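Local coordinates for protein TRAP dicarboxylate transporter, DctP subunit (Ochrobactrum anthropi, PDB 4P47) that probably captures a small organic acid, such as a dicarboxylate, in the periplasm as the solute-binding component of a TRAP transporter, at residues M48-E53 with V265-Y270; T130-R135 with L144-L149. All blocks are in the same frame, centred on the assembly; numbering follows the deposited sequence.

Contact 1: residues M48-E53 with V265-Y270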
# COMPACT_ATOMS: atom_id res chain seq x y z
N MET A 48 7.12 -13.19 0.74
CA MET A 48 7.41 -13.99 -0.45
C MET A 48 8.12 -15.30 -0.09
O MET A 48 7.83 -16.35 -0.66
CB MET A 48 8.29 -13.21 -1.41
CG MET A 48 7.55 -12.02 -2.03
SD MET A 48 8.65 -10.86 -2.87
CE MET A 48 9.03 -11.80 -4.35
N GLU A 49 9.02 -15.24 0.88
CA GLU A 49 9.74 -16.43 1.33
C GLU A 49 8.81 -17.41 2.01
O GLU A 49 8.90 -18.62 1.79
CB GLU A 49 10.88 -16.03 2.28
CG GLU A 49 12.00 -15.30 1.56
CD GLU A 49 12.95 -14.57 2.48
OE1 GLU A 49 12.62 -14.36 3.66
OE2 GLU A 49 14.05 -14.21 2.00
N LYS A 50 7.89 -16.90 2.83
CA LYS A 50 6.89 -17.75 3.45
C LYS A 50 6.01 -18.41 2.39
O LYS A 50 5.74 -19.63 2.45
CB LYS A 50 6.03 -16.96 4.45
CG LYS A 50 4.91 -17.76 5.13
CD LYS A 50 5.39 -18.92 5.96
CE LYS A 50 6.25 -18.48 7.09
NZ LYS A 50 6.50 -19.66 7.98
N PHE A 51 5.54 -17.62 1.43
CA PHE A 51 4.75 -18.14 0.31
C PHE A 51 5.49 -19.28 -0.39
O PHE A 51 4.94 -20.36 -0.62
CB PHE A 51 4.42 -17.00 -0.66
CG PHE A 51 3.76 -17.48 -1.92
CD1 PHE A 51 2.38 -17.76 -1.95
CD2 PHE A 51 4.48 -17.68 -3.08
CE1 PHE A 51 1.77 -18.21 -3.10
CE2 PHE A 51 3.86 -18.13 -4.23
CZ PHE A 51 2.50 -18.39 -4.23
N ALA A 52 6.75 -19.03 -0.75
CA ALA A 52 7.55 -20.04 -1.47
C ALA A 52 7.67 -21.33 -0.67
O ALA A 52 7.57 -22.43 -1.21
CB ALA A 52 8.93 -19.48 -1.80
N GLU A 53 7.90 -21.21 0.63
CA GLU A 53 8.07 -22.38 1.47
C GLU A 53 6.78 -23.17 1.61
O GLU A 53 6.79 -24.41 1.57
CB GLU A 53 8.58 -21.97 2.85
CG GLU A 53 8.71 -23.13 3.83
CD GLU A 53 9.65 -24.26 3.38
OE1 GLU A 53 10.60 -24.01 2.59
OE2 GLU A 53 9.46 -25.43 3.82
N VAL A 265 -2.90 -16.87 0.97
CA VAL A 265 -3.67 -16.31 2.09
C VAL A 265 -3.01 -16.61 3.43
O VAL A 265 -3.07 -15.79 4.33
CB VAL A 265 -5.17 -16.76 2.09
CG1 VAL A 265 -5.85 -16.27 0.83
CG2 VAL A 265 -5.33 -18.25 2.25
N GLU A 266 -2.35 -17.77 3.57
CA GLU A 266 -1.61 -18.05 4.77
C GLU A 266 -0.41 -17.08 4.86
O GLU A 266 -0.14 -16.50 5.92
CB GLU A 266 -1.17 -19.52 4.83
CG GLU A 266 -0.45 -19.87 6.13
CD GLU A 266 -0.03 -21.32 6.25
OE1 GLU A 266 -0.38 -22.14 5.39
OE2 GLU A 266 0.71 -21.61 7.22
N ALA A 267 0.30 -16.87 3.76
CA ALA A 267 1.43 -15.95 3.76
C ALA A 267 0.97 -14.52 4.05
O ALA A 267 1.68 -13.76 4.69
CB ALA A 267 2.21 -16.02 2.47
N ARG A 268 -0.20 -14.15 3.57
CA ARG A 268 -0.78 -12.84 3.83
C ARG A 268 -0.82 -12.52 5.31
O ARG A 268 -0.37 -11.45 5.74
CB ARG A 268 -2.20 -12.77 3.26
CG ARG A 268 -3.00 -11.56 3.70
CD ARG A 268 -4.45 -11.70 3.31
NE ARG A 268 -5.14 -12.62 4.22
CZ ARG A 268 -6.33 -13.14 4.00
NH1 ARG A 268 -7.00 -12.88 2.90
NH2 ARG A 268 -6.85 -13.95 4.91
N ASP A 269 -1.39 -13.42 6.11
CA ASP A 269 -1.60 -13.12 7.52
C ASP A 269 -0.25 -12.98 8.21
O ASP A 269 -0.05 -12.10 9.06
CB ASP A 269 -2.40 -14.21 8.22
CG ASP A 269 -3.79 -14.38 7.66
OD1 ASP A 269 -4.27 -13.49 6.92
OD2 ASP A 269 -4.42 -15.42 7.99
N TYR A 270 0.70 -13.82 7.83
CA TYR A 270 2.04 -13.77 8.36
C TYR A 270 2.76 -12.49 7.94
O TYR A 270 3.43 -11.85 8.75
CB TYR A 270 2.80 -15.01 7.85
CG TYR A 270 4.29 -15.01 8.04
CD1 TYR A 270 4.87 -15.37 9.25
CD2 TYR A 270 5.12 -14.69 7.00
CE1 TYR A 270 6.26 -15.38 9.41
CE2 TYR A 270 6.47 -14.70 7.13
CZ TYR A 270 7.05 -15.04 8.32
OH TYR A 270 8.43 -15.04 8.40
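Lys-50 lies over one face of the Tyr-270 ring, its CE 3.7 Å from the ring centroid and only 8° off the ring normal, a CH-pi contact made by the methylene next to the charge. NZ stands farther out, 4.7 Å from the same centroid but still over the face, which meets the geometry of a cation-pi pair. Nearer the backbone, CB of Lys-50 reaches CD2 of Tyr-270 at 3.5 Å. The lysine chain runs anti at chi1 and then bends at chi2 and chi3 (both 62°), and this double bend folds CE back above the ring. Next along, CB of Phe-51 meets CB of Ala-267, one turn before Tyr-270, at 4.0 Å. The small methyl of Ala-267 is consistent with the close backbone approach here, CA of Phe-51 to CA of Ala-267 at 5.3 Å; the axes of segments 48-53 and 265-270 run roughly antiparallel (149°), 8.7 Å apart. The second segment belongs to helix 254-288, the long helix of this family-7 solute-binding fold. The aromatic ring of Phe-51 meets Phe-34 and Val-65, while Ala-267 also touches Trp-147. Between Ala-267 and Tyr-270, a salt bridge joins neighbours Arg-268 and Asp-269, NE and NH2 both donating to OD1.

Contact 2: residues T130-R135 with L144-L149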
# COMPACT_ATOMS: atom_id res chain seq x y z
N THR A 130 -12.45 -7.96 -2.85
CA THR A 130 -12.82 -9.10 -3.67
C THR A 130 -13.41 -8.67 -5.01
O THR A 130 -13.06 -9.20 -6.06
CB THR A 130 -13.77 -10.01 -2.90
OG1 THR A 130 -13.11 -10.46 -1.71
CG2 THR A 130 -14.20 -11.22 -3.74
N ASN A 131 -14.28 -7.67 -4.97
CA ASN A 131 -14.89 -7.19 -6.19
C ASN A 131 -13.91 -6.46 -7.10
O ASN A 131 -14.06 -6.48 -8.31
CB ASN A 131 -16.13 -6.33 -5.86
CG ASN A 131 -17.29 -7.16 -5.37
OD1 ASN A 131 -17.36 -8.35 -5.65
ND2 ASN A 131 -18.19 -6.54 -4.63
N LEU A 132 -12.89 -5.84 -6.52
CA LEU A 132 -11.84 -5.29 -7.35
C LEU A 132 -11.13 -6.42 -8.10
O LEU A 132 -10.90 -6.32 -9.31
CB LEU A 132 -10.82 -4.51 -6.52
CG LEU A 132 -11.26 -3.12 -6.04
CD1 LEU A 132 -10.19 -2.52 -5.16
CD2 LEU A 132 -11.54 -2.22 -7.23
N MET A 133 -10.77 -7.49 -7.40
CA MET A 133 -10.04 -8.60 -8.03
C MET A 133 -10.81 -9.26 -9.16
O MET A 133 -10.22 -9.76 -10.10
CB MET A 133 -9.64 -9.64 -6.99
CG MET A 133 -8.57 -9.13 -6.06
SD MET A 133 -7.77 -10.41 -5.11
CE MET A 133 -9.18 -11.13 -4.28
N LYS A 134 -12.13 -9.27 -9.07
CA LYS A 134 -12.94 -9.84 -10.13
C LYS A 134 -12.78 -9.15 -11.48
O LYS A 134 -13.08 -9.71 -12.52
CB LYS A 134 -14.41 -9.86 -9.71
CG LYS A 134 -14.66 -10.87 -8.60
CD LYS A 134 -16.05 -11.49 -8.65
CE LYS A 134 -17.03 -10.74 -7.78
NZ LYS A 134 -18.32 -11.49 -7.65
N ARG A 135 -12.26 -7.92 -11.46
CA ARG A 135 -12.05 -7.15 -12.67
C ARG A 135 -10.73 -7.50 -13.38
O ARG A 135 -10.47 -7.02 -14.49
CB ARG A 135 -12.07 -5.65 -12.31
CG ARG A 135 -13.39 -5.20 -11.67
CD ARG A 135 -13.34 -3.78 -11.06
NE ARG A 135 -14.62 -3.44 -10.43
CZ ARG A 135 -15.65 -2.89 -11.07
NH1 ARG A 135 -15.54 -2.58 -12.35
NH2 ARG A 135 -16.79 -2.64 -10.42
N LEU A 144 -4.68 -12.88 -6.16
CA LEU A 144 -4.67 -13.96 -5.18
C LEU A 144 -4.95 -13.50 -3.75
O LEU A 144 -5.67 -14.17 -3.01
CB LEU A 144 -3.32 -14.68 -5.24
CG LEU A 144 -3.00 -15.39 -6.55
CD1 LEU A 144 -1.57 -15.90 -6.53
CD2 LEU A 144 -3.99 -16.55 -6.78
N ALA A 145 -4.39 -12.37 -3.33
CA ALA A 145 -4.52 -11.88 -1.96
C ALA A 145 -4.01 -10.46 -1.92
O ALA A 145 -3.28 -10.02 -2.81
CB ALA A 145 -3.71 -12.75 -1.00
N TYR A 146 -4.40 -9.74 -0.88
CA TYR A 146 -3.81 -8.47 -0.54
C TYR A 146 -2.86 -8.64 0.63
O TYR A 146 -3.20 -9.27 1.63
CB TYR A 146 -4.89 -7.43 -0.20
CG TYR A 146 -5.80 -7.10 -1.34
CD1 TYR A 146 -5.42 -6.20 -2.31
CD2 TYR A 146 -7.06 -7.67 -1.44
CE1 TYR A 146 -6.24 -5.89 -3.38
CE2 TYR A 146 -7.89 -7.34 -2.49
CZ TYR A 146 -7.48 -6.45 -3.44
OH TYR A 146 -8.31 -6.11 -4.51
N TRP A 147 -1.66 -8.09 0.49
CA TRP A 147 -0.68 -8.04 1.57
C TRP A 147 -0.51 -6.55 1.93
O TRP A 147 -1.22 -5.69 1.39
CB TRP A 147 0.65 -8.63 1.12
CG TRP A 147 0.68 -10.12 0.85
CD1 TRP A 147 -0.35 -11.00 0.91
CD2 TRP A 147 1.83 -10.86 0.48
NE1 TRP A 147 0.10 -12.27 0.61
CE2 TRP A 147 1.44 -12.20 0.33
CE3 TRP A 147 3.17 -10.51 0.23
CZ2 TRP A 147 2.34 -13.19 -0.05
CZ3 TRP A 147 4.06 -11.48 -0.13
CH2 TRP A 147 3.64 -12.80 -0.29
N GLU A 148 0.39 -6.24 2.86
CA GLU A 148 0.53 -4.86 3.32
C GLU A 148 1.84 -4.23 2.88
O GLU A 148 2.89 -4.84 3.05
CB GLU A 148 0.47 -4.81 4.84
CG GLU A 148 0.74 -3.41 5.43
CD GLU A 148 0.32 -3.32 6.87
OE1 GLU A 148 -0.86 -3.00 7.09
OE2 GLU A 148 1.18 -3.55 7.77
N LEU A 149 1.79 -3.01 2.35
CA LEU A 149 2.97 -2.14 2.37
C LEU A 149 2.89 -1.26 3.61
O LEU A 149 3.68 -1.40 4.53
CB LEU A 149 3.10 -1.32 1.08
CG LEU A 149 4.44 -0.62 0.86
CD1 LEU A 149 4.58 0.58 1.76
CD2 LEU A 149 5.63 -1.55 1.06
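Tyr-146 and Met-133 both set CG anti to the carbonyl carbon (chi1 -64° and -70°), which sends the tyrosine ring out from the strand and the methionine chain out from the helix; the two side chains run alongside one another, pointing opposite ways. The phenol end makes the closest approach: OH of Tyr-146 lies 3.4 Å from CG of Met-133. Farther along the methionine, SD sits 4.7 Å from the centroid of the Tyr-146 ring and 36° off its normal, an oblique Met-aromatic contact, and reaches CE2 of that ring at 4.0 Å. SD also passes 4.1 Å from the backbone N of Leu-144. Leu-132 comes across the ring direction at about a right angle, its CB 3.6 Å from OH of Tyr-146. Helix 127-133 is thereby packed against strand 141-156, a long strand of the mixed sheet in this periplasmic-binding-protein fold, with only eight residues between the two segments. The hydroxyl of Tyr-146 is also hydrogen-bonded to the carbonyl O of Gly-129, in the same helix one residue before segment 130-135, so polar and apolar contacts fix the same ring end. Replacing this tyrosine by alanine removes the ring and hydroxyl, which is likely to leave the Gly-129 carbonyl without its mate and open a gap beside Met-133 and Leu-132. The backbone N of Ala-145, buried by this contact, has no hydrogen-bond partner in the model. Leu-132 also touches Ala-104 and Phe-105, which continue the apolar packing.

From the N terminus, the chain first lays down residues 48-53 on helix 43-58, which wait 211 residues for their partners at 265-270. Within that interval the chain forms helix 127-133 and turns back into strand 141-156, so contact 2 closes a short loop lying wholly inside the long one closed by contact 1. Their centres are 15 Å apart, yet they touch where CG of Arg-268 packs on O of Tyr-146 (3.1 Å) and CZ3 of Trp-147 lies 3.6 Å from N of Met-48. Strand 141-156 thus packs against both helices of contact 1, while contact 2 joins it to helix 127-133.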